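Local coordinates for protein lectin (Pleurotus ostreatus, PDB 6T0Q) that probably binds galactose-type sugars, N-acetylgalactosamine among them, and carries calcium ions in its carbohydrate-binding-module-like domains, at residues V192-W202 and A232-D240; W202-A211 and A279-G287. All coordinates share one frame; numbering follows the deposited sequence. Where two conformers were deposited one is given.

Contact 1 of 2, residues V192-W202 and A232-D240; sequences VLPLRGSNWIW and ATVLIAADD. With CA (calcium ion), chain G.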
loop_
_atom_site.group_PDB
_atom_site.type_symbol
_atom_site.label_atom_id
_atom_site.label_comp_id
_atom_site.label_asym_id
_atom_site.label_seq_id
_atom_site.Cartn_x
_atom_site.Cartn_y
_atom_site.Cartn_z
ATOM N N VAL A 192 4.252 -15.395 24.186
ATOM C CA VAL A 192 4.157 -14.060 23.592
ATOM C C VAL A 192 3.098 -14.035 22.492
ATOM O O VAL A 192 2.295 -13.096 22.405
ATOM C CB VAL A 192 5.529 -13.586 23.071
ATOM C CG1 VAL A 192 6.167 -14.620 22.093
ATOM C CG2 VAL A 192 5.385 -12.232 22.409
ATOM N N LEU A 193 3.066 -15.072 21.656
ATOM C CA LEU A 193 2.092 -15.273 20.589
ATOM C C LEU A 193 1.823 -16.764 20.476
ATOM O O LEU A 193 2.695 -17.578 20.809
ATOM C CB LEU A 193 2.595 -14.755 19.227
ATOM C CG LEU A 193 2.719 -13.238 19.063
ATOM C CD1 LEU A 193 3.474 -12.909 17.769
ATOM C CD2 LEU A 193 1.329 -12.603 19.057
ATOM N N PRO A 194 0.641 -17.157 20.004
ATOM C CA PRO A 194 0.393 -18.586 19.771
ATOM C C PRO A 194 1.057 -19.038 18.480
ATOM O O PRO A 194 1.155 -18.277 17.512
ATOM C CB PRO A 194 -1.136 -18.663 19.661
ATOM C CG PRO A 194 -1.499 -17.343 19.029
ATOM C CD PRO A 194 -0.543 -16.337 19.690
ATOM N N LEU A 195 1.541 -20.282 18.480
ATOM C CA LEU A 195 1.810 -20.972 17.221
ATOM C C LEU A 195 0.621 -21.814 16.784
ATOM O O LEU A 195 0.436 -22.052 15.583
ATOM C CB LEU A 195 3.058 -21.848 17.342
ATOM C CG LEU A 195 4.361 -21.057 17.423
ATOM C CD1 LEU A 195 5.527 -22.009 17.579
ATOM C CD2 LEU A 195 4.526 -20.143 16.188
ATOM N N ARG A 196 -0.186 -22.270 17.739
ATOM C CA ARG A 196 -1.511 -22.770 17.423
ATOM C C ARG A 196 -2.237 -21.754 16.551
ATOM O O ARG A 196 -2.244 -20.558 16.853
ATOM C CB ARG A 196 -2.282 -23.020 18.721
ATOM C CG ARG A 196 -3.711 -23.493 18.522
ATOM C CD ARG A 196 -4.424 -23.617 19.870
ATOM N NE ARG A 196 -3.674 -24.424 20.829
ATOM C CZ ARG A 196 -3.988 -25.674 21.157
ATOM N NH1 ARG A 196 -5.040 -26.257 20.591
ATOM N NH2 ARG A 196 -3.253 -26.342 22.042
ATOM N N GLY A 197 -2.815 -22.223 15.447
ATOM C CA GLY A 197 -3.391 -21.334 14.455
ATOM C C GLY A 197 -2.468 -20.997 13.300
ATOM O O GLY A 197 -2.936 -20.455 12.292
ATOM N N SER A 198 -1.179 -21.303 13.409
ATOM C CA SER A 198 -0.231 -21.112 12.320
ATOM C C SER A 198 0.133 -22.461 11.707
ATOM O O SER A 198 -0.211 -23.524 12.232
ATOM C CB SER A 198 1.027 -20.386 12.813
ATOM O OG SER A 198 0.682 -19.139 13.383
ATOM N N ASN A 199 0.828 -22.408 10.569
ATOM C CA ASN A 199 1.195 -23.611 9.830
ATOM C C ASN A 199 2.686 -23.639 9.542
ATOM O O ASN A 199 3.297 -22.603 9.259
ATOM C CB ASN A 199 0.469 -23.711 8.474
ATOM C CG ASN A 199 -1.017 -23.585 8.603
ATOM O OD1 ASN A 199 -1.704 -24.556 8.896
ATOM N ND2 ASN A 199 -1.529 -22.373 8.399
ATOM N N TRP A 200 3.260 -24.836 9.576
ATOM C CA TRP A 200 4.545 -25.039 8.935
ATOM C C TRP A 200 4.349 -24.973 7.425
ATOM O O TRP A 200 3.477 -25.658 6.879
ATOM C CB TRP A 200 5.132 -26.391 9.326
ATOM C CG TRP A 200 5.410 -26.575 10.795
ATOM C CD1 TRP A 200 4.576 -27.124 11.730
ATOM C CD2 TRP A 200 6.623 -26.245 11.482
ATOM N NE1 TRP A 200 5.197 -27.153 12.959
ATOM C CE2 TRP A 200 6.455 -26.622 12.832
ATOM C CE3 TRP A 200 7.837 -25.677 11.084
ATOM C CZ2 TRP A 200 7.457 -26.447 13.789
ATOM C CZ3 TRP A 200 8.834 -25.504 12.038
ATOM C CH2 TRP A 200 8.633 -25.891 13.375
ATOM N N ILE A 201 5.129 -24.127 6.751
ATOM C CA ILE A 201 5.058 -24.011 5.299
ATOM C C ILE A 201 6.436 -24.286 4.710
ATOM O O ILE A 201 7.460 -24.250 5.401
ATOM C CB ILE A 201 4.534 -22.631 4.826
ATOM C CG1 ILE A 201 5.479 -21.497 5.259
ATOM C CG2 ILE A 201 3.114 -22.387 5.345
ATOM C CD1 ILE A 201 5.066 -20.110 4.718
ATOM N N TRP A 202 6.447 -24.568 3.410
ATOM C CA TRP A 202 7.686 -24.710 2.654
ATOM C C TRP A 202 7.350 -24.492 1.184
ATOM O O TRP A 202 6.203 -24.199 0.831
ATOM C CB TRP A 202 8.334 -26.081 2.893
ATOM C CG TRP A 202 9.826 -26.107 2.646
ATOM C CD1 TRP A 202 10.481 -26.715 1.599
ATOM C CD2 TRP A 202 10.845 -25.506 3.461
ATOM N NE1 TRP A 202 11.839 -26.534 1.727
ATOM C CE2 TRP A 202 12.088 -25.790 2.855
ATOM C CE3 TRP A 202 10.825 -24.761 4.651
ATOM C CZ2 TRP A 202 13.299 -25.352 3.395
ATOM C CZ3 TRP A 202 12.025 -24.325 5.185
ATOM C CH2 TRP A 202 13.248 -24.628 4.559
ATOM N N ALA A 232 5.089 -4.300 15.206
ATOM C CA ALA A 232 4.807 -5.713 14.998
ATOM C C ALA A 232 5.603 -6.542 15.991
ATOM O O ALA A 232 6.722 -6.182 16.378
ATOM C CB ALA A 232 5.130 -6.183 13.579
ATOM N N THR A 233 4.995 -7.639 16.417
ATOM C CA THR A 233 5.666 -8.676 17.184
ATOM C C THR A 233 5.672 -9.934 16.336
ATOM O O THR A 233 4.635 -10.304 15.777
ATOM C CB THR A 233 4.956 -8.918 18.511
ATOM O OG1 THR A 233 4.835 -7.667 19.203
ATOM C CG2 THR A 233 5.757 -9.910 19.379
ATOM N N VAL A 234 6.833 -10.575 16.217
ATOM C CA VAL A 234 7.000 -11.739 15.348
ATOM C C VAL A 234 7.502 -12.905 16.180
ATOM O O VAL A 234 8.467 -12.762 16.937
ATOM C CB VAL A 234 7.976 -11.455 14.190
ATOM C CG1 VAL A 234 8.143 -12.710 13.309
ATOM C CG2 VAL A 234 7.505 -10.270 13.376
ATOM N N LEU A 235 6.852 -14.054 16.036
ATOM C CA LEU A 235 7.306 -15.307 16.618
ATOM C C LEU A 235 7.620 -16.265 15.476
ATOM O O LEU A 235 6.779 -16.452 14.596
ATOM C CB LEU A 235 6.221 -15.889 17.526
ATOM C CG LEU A 235 6.540 -17.243 18.142
ATOM C CD1 LEU A 235 7.710 -17.094 19.090
ATOM C CD2 LEU A 235 5.301 -17.786 18.857
ATOM N N ILE A 236 8.814 -16.865 15.467
ATOM C CA ILE A 236 9.229 -17.654 14.307
ATOM C C ILE A 236 10.142 -18.806 14.722
ATOM O O ILE A 236 10.941 -18.693 15.658
ATOM C CB ILE A 236 9.918 -16.742 13.265
ATOM C CG1 ILE A 236 10.350 -17.519 12.018
ATOM C CG2 ILE A 236 11.128 -16.018 13.882
ATOM C CD1 ILE A 236 10.738 -16.552 10.871
ATOM N N ALA A 237 10.024 -19.924 14.001
ATOM C CA ALA A 237 10.951 -21.044 14.125
ATOM C C ALA A 237 11.032 -21.748 12.779
ATOM O O ALA A 237 10.119 -21.645 11.955
ATOM C CB ALA A 237 10.518 -22.030 15.222
ATOM N N ALA A 238 12.131 -22.476 12.558
ATOM C CA ALA A 238 12.316 -23.180 11.295
ATOM C C ALA A 238 13.162 -24.428 11.493
ATOM O O ALA A 238 14.035 -24.479 12.364
ATOM C CB ALA A 238 12.979 -22.294 10.227
ATOM N N ASP A 239 12.884 -25.429 10.662
ATOM C CA ASP A 239 13.718 -26.615 10.490
ATOM C C ASP A 239 14.308 -26.514 9.085
ATOM O O ASP A 239 13.589 -26.730 8.104
ATOM C CB ASP A 239 12.867 -27.880 10.650
ATOM C CG ASP A 239 13.688 -29.169 10.616
ATOM O OD1 ASP A 239 14.884 -29.133 10.262
ATOM O OD2 ASP A 239 13.124 -30.229 10.963
ATOM N N ASP A 240 15.602 -26.195 8.963
ATOM C CA ASP A 240 16.620 -26.148 10.021
ATOM C C ASP A 240 16.933 -24.772 10.604
ATOM O O ASP A 240 17.377 -24.674 11.746
ATOM C CB ASP A 240 17.938 -26.716 9.474
ATOM C CG ASP A 240 18.007 -28.217 9.568
ATOM O OD1 ASP A 240 18.242 -28.722 10.685
ATOM O OD2 ASP A 240 17.803 -28.889 8.535
HETATM CA CA CA G . 15.747 -30.479 8.253
#
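The carboxylate of D239 is held by several groups: OD1 binds calcium at 2.6 Å, while OD2 accepts from the indole NE1 of W344 and meets a bound glycerol. W202 CZ3 and CH2 approach the backbone O of D239 obliquely, both at 4.1 Å. This is the metal end of an antiparallel beta-sandwich, in which edge strand 199-202 of one sheet and residues 232-239 of the other sheet's strand cross at 52°, face against face. D240, joined to D239 by a cis peptide, adds OD2 at 2.6 Å from the calcium; N281, G283 and P285 supply the other protein ligands. Farther from the metal, the W200 indole turns an edge toward A238 CA, its CZ3 4.3 Å away and the CA near the ring plane. Before strand 199-202, a type II turn from L195 to S198, with S198 N bonded to L195 O, leads the chain from the leucine cluster into the strand. That cluster is apolar, and L235 fills its centre: CG anti to its backbone N (chi1 177°) sends the isobutyl group toward the loop, where CD2 meets L195 CD2 at 3.6 Å, the two side chains at about a right angle. V192 CG1 lies near L235 CD1 and V192 CG2 packs on T233 CG2. L193 CD1 comes to 3.5 Å from T233 O and also packs against L235 CB. The backbone O of L193 lies 3.3 Å from L235 CD2.

Contact 2 of 2, residues W202-A211 and A279-G287; sequences WTSDNVNGAA and ATNGGGPAG. With CA (calcium ion), chain G; NAG (2-acetamido-2-deoxy-beta-D-glucopyranose), chain B.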
loop_
_atom_site.group_PDB
_atom_site.type_symbol
_atom_site.label_atom_id
_atom_site.label_comp_id
_atom_site.label_asym_id
_atom_site.label_seq_id
_atom_site.Cartn_x
_atom_site.Cartn_y
_atom_site.Cartn_z
ATOM N N TRP A 202 6.447 -24.568 3.410
ATOM C CA TRP A 202 7.686 -24.710 2.654
ATOM C C TRP A 202 7.350 -24.492 1.184
ATOM O O TRP A 202 6.203 -24.199 0.831
ATOM C CB TRP A 202 8.334 -26.081 2.893
ATOM C CG TRP A 202 9.826 -26.107 2.646
ATOM C CD1 TRP A 202 10.481 -26.715 1.599
ATOM C CD2 TRP A 202 10.845 -25.506 3.461
ATOM N NE1 TRP A 202 11.839 -26.534 1.727
ATOM C CE2 TRP A 202 12.088 -25.790 2.855
ATOM C CE3 TRP A 202 10.825 -24.761 4.651
ATOM C CZ2 TRP A 202 13.299 -25.352 3.395
ATOM C CZ3 TRP A 202 12.025 -24.325 5.185
ATOM C CH2 TRP A 202 13.248 -24.628 4.559
ATOM N N THR A 203 8.362 -24.609 0.326
ATOM C CA THR A 203 8.077 -24.683 -1.100
ATOM C C THR A 203 7.496 -26.055 -1.432
ATOM O O THR A 203 7.551 -26.997 -0.632
ATOM C CB THR A 203 9.333 -24.409 -1.928
ATOM O OG1 THR A 203 10.473 -24.985 -1.275
ATOM C CG2 THR A 203 9.550 -22.912 -2.092
ATOM N N SER A 204 6.936 -26.169 -2.634
ATOM C CA SER A 204 6.169 -27.356 -2.988
ATOM C C SER A 204 7.039 -28.561 -3.343
ATOM O O SER A 204 6.485 -29.620 -3.652
ATOM C CB SER A 204 5.208 -27.032 -4.140
ATOM O OG SER A 204 5.916 -26.545 -5.262
ATOM N N ASP A 205 8.372 -28.443 -3.292
ATOM C CA ASP A 205 9.241 -29.615 -3.366
ATOM C C ASP A 205 9.303 -30.379 -2.048
ATOM O O ASP A 205 9.995 -31.397 -1.966
ATOM C CB ASP A 205 10.660 -29.216 -3.802
ATOM C CG ASP A 205 11.281 -28.148 -2.904
ATOM O OD1 ASP A 205 10.589 -27.627 -1.999
ATOM O OD2 ASP A 205 12.471 -27.824 -3.104
ATOM N N ASN A 206 8.617 -29.905 -1.011
ATOM C CA ASN A 206 8.512 -30.622 0.259
ATOM C C ASN A 206 7.390 -31.645 0.104
ATOM O O ASN A 206 6.207 -31.296 0.154
ATOM C CB ASN A 206 8.233 -29.637 1.395
ATOM C CG ASN A 206 8.383 -30.252 2.776
ATOM O OD1 ASN A 206 8.041 -31.406 2.990
ATOM N ND2 ASN A 206 8.886 -29.461 3.733
ATOM N N VAL A 207 7.755 -32.911 -0.111
ATOM C CA VAL A 207 6.790 -33.978 -0.351
ATOM C C VAL A 207 7.210 -35.219 0.426
ATOM O O VAL A 207 8.399 -35.456 0.662
ATOM C CB VAL A 207 6.648 -34.320 -1.853
ATOM C CG1 VAL A 207 5.995 -33.178 -2.610
ATOM C CG2 VAL A 207 8.004 -34.659 -2.457
ATOM N N ASN A 208 6.215 -36.010 0.831
ATOM C CA ASN A 208 6.442 -37.295 1.494
ATOM C C ASN A 208 7.257 -37.145 2.775
ATOM O O ASN A 208 7.970 -38.069 3.178
ATOM C CB ASN A 208 7.117 -38.293 0.545
ATOM C CG ASN A 208 6.350 -38.468 -0.756
ATOM O OD1 ASN A 208 5.140 -38.700 -0.751
ATOM N ND2 ASN A 208 7.049 -38.336 -1.878
ATOM N N GLY A 209 7.163 -35.983 3.422
ATOM C CA GLY A 209 7.821 -35.775 4.700
ATOM C C GLY A 209 9.273 -35.362 4.630
ATOM O O GLY A 209 9.981 -35.445 5.637
ATOM N N ALA A 210 9.746 -34.916 3.472
ATOM C CA ALA A 210 11.116 -34.436 3.361
ATOM C C ALA A 210 11.192 -33.458 2.204
ATOM O O ALA A 210 10.365 -33.483 1.290
ATOM C CB ALA A 210 12.114 -35.589 3.169
ATOM N N ALA A 211 12.185 -32.584 2.259
ATOM C CA ALA A 211 12.440 -31.622 1.202
ATOM C C ALA A 211 13.900 -31.721 0.801
ATOM O O ALA A 211 14.730 -32.203 1.579
ATOM C CB ALA A 211 12.119 -30.189 1.654
ATOM N N ALA A 279 14.752 -19.445 4.587
ATOM C CA ALA A 279 14.828 -20.614 5.453
ATOM C C ALA A 279 15.599 -21.710 4.736
ATOM O O ALA A 279 15.465 -21.875 3.521
ATOM C CB ALA A 279 13.432 -21.110 5.849
ATOM N N THR A 280 16.411 -22.454 5.483
ATOM C CA THR A 280 17.334 -23.420 4.899
ATOM C C THR A 280 17.121 -24.801 5.496
ATOM O O THR A 280 16.977 -24.951 6.715
ATOM C CB THR A 280 18.788 -22.986 5.110
ATOM O OG1 THR A 280 18.995 -21.716 4.477
ATOM C CG2 THR A 280 19.765 -24.018 4.515
ATOM N N ASN A 281 17.094 -25.805 4.627
ATOM C CA ASN A 281 16.993 -27.195 5.036
ATOM C C ASN A 281 18.355 -27.859 4.890
ATOM O O ASN A 281 18.916 -27.897 3.790
ATOM C CB ASN A 281 15.964 -27.952 4.203
ATOM C CG ASN A 281 15.833 -29.402 4.641
ATOM O OD1 ASN A 281 16.063 -29.727 5.810
ATOM N ND2 ASN A 281 15.475 -30.281 3.708
ATOM N N GLY A 282 18.875 -28.389 5.996
ATOM C CA GLY A 282 20.088 -29.179 5.946
ATOM C C GLY A 282 19.890 -30.610 5.501
ATOM O O GLY A 282 20.878 -31.323 5.303
ATOM N N GLY A 283 18.646 -31.032 5.332
ATOM C CA GLY A 283 18.327 -32.390 4.926
ATOM C C GLY A 283 17.189 -32.927 5.770
ATOM O O GLY A 283 17.074 -32.630 6.959
ATOM N N GLY A 284 16.331 -33.725 5.139
ATOM C CA GLY A 284 15.215 -34.338 5.819
ATOM C C GLY A 284 13.980 -33.456 5.831
ATOM O O GLY A 284 13.755 -32.654 4.917
ATOM N N PRO A 285 13.147 -33.602 6.868
ATOM C CA PRO A 285 11.962 -32.739 7.000
ATOM C C PRO A 285 12.357 -31.272 7.059
ATOM O O PRO A 285 13.437 -30.918 7.542
ATOM C CB PRO A 285 11.330 -33.195 8.322
ATOM C CG PRO A 285 11.875 -34.594 8.555
ATOM C CD PRO A 285 13.270 -34.563 7.980
ATOM N N ALA A 286 11.467 -30.414 6.564
ATOM C CA ALA A 286 11.727 -28.979 6.560
ATOM C C ALA A 286 10.425 -28.207 6.729
ATOM O O ALA A 286 9.362 -28.648 6.281
ATOM C CB ALA A 286 12.417 -28.544 5.259
ATOM N N GLY A 287 10.527 -27.036 7.352
ATOM C CA GLY A 287 9.389 -26.138 7.454
ATOM C C GLY A 287 9.793 -24.869 8.174
ATOM O O GLY A 287 10.781 -24.831 8.912
HETATM CA CA CA G . 15.747 -30.479 8.253
HETATM C C1 NAG B . 19.937 -18.004 2.654
HETATM C C2 NAG B . 21.016 -17.333 1.821
HETATM C C3 NAG B . 22.202 -18.266 1.667
HETATM C C4 NAG B . 22.754 -18.630 3.037
HETATM C C5 NAG B . 21.665 -19.186 3.959
HETATM C C6 NAG B . 22.112 -19.202 5.405
HETATM C C7 NAG B . 20.445 -15.629 0.159
HETATM C C8 NAG B . 19.924 -15.360 -1.221
HETATM N N2 NAG B . 20.519 -16.914 0.520
HETATM O O3 NAG B . 23.205 -17.613 0.899
HETATM O O4 NAG B . 23.690 -19.548 2.623
HETATM O O5 NAG B . 20.477 -18.374 3.935
HETATM O O6 NAG B . 22.128 -20.519 5.932
HETATM O O7 NAG B . 20.779 -14.721 0.919
HETATM O O HOH W 1 8.886 -31.971 5.562
HETATM O O HOH W 2 16.306 -34.104 2.215
#
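A286 sets its methyl over one face of the W202 indole, CB 3.7 Å from the six-membered ring centroid and 13° off the normal, a CH-pi contact at the tight end of this packing. A chi1 of -156° carries the W202 ring alongside its own carbonyl carbon and between the two arms of the calcium loop. There CZ3 touches A279 CB at 3.6 Å, and CE3 comes within 3.4 Å of G287 CA. N281 CB presses on CZ2, the amide nearly perpendicular to the indole. The same amide shapes the metal site: OD1 binds calcium and accepts from G283 N in an Asx turn, while ND2 donates to G284 O. A211 N reaches that oxygen too, at 3.1 Å and nearly straight, from the opposite face of the carbonyl. Also buried, N206 ND2 makes a short but bent, weak bond to A286 O (2.7 Å, 124°), and one water links N206 OD1 to A286 N. The loose, more exposed side lies at G209, A210, G284 and P285, where P285 CG merely leans on G209 O at 3.6 Å. Across strand 273-281, T280 OG1 is hydrogen-bonded to S215 OG and faces the N-acetylglucosamine. The W202 ring also touches R216 of strand 214-222 and I336 of strand 331-338, wedged between these strands and the calcium loop.

In the fold
After strand 23-24, which joins the later sandwich, the chain builds the first one, from strand 34-37 to strand 174-178, then enters the second at 192-202. W202 ends contact 1 and begins contact 2, so residues 202-211 run straight on into the loop beside the calcium loop. The chain returns at 232-240 to close contact 1 around strand 214-222, and at 279-287 to close contact 2 around a longer excursion. The segments alternate, so the closures cross. Contact 1 joins the sandwich's two sheets; contact 2 fastens the loop after strand 199-202 to the calcium loop. Both reach the same calcium, and probable hydrogen bonds from D239 N to G287 O and G282 N to D240 OD2 bind them together.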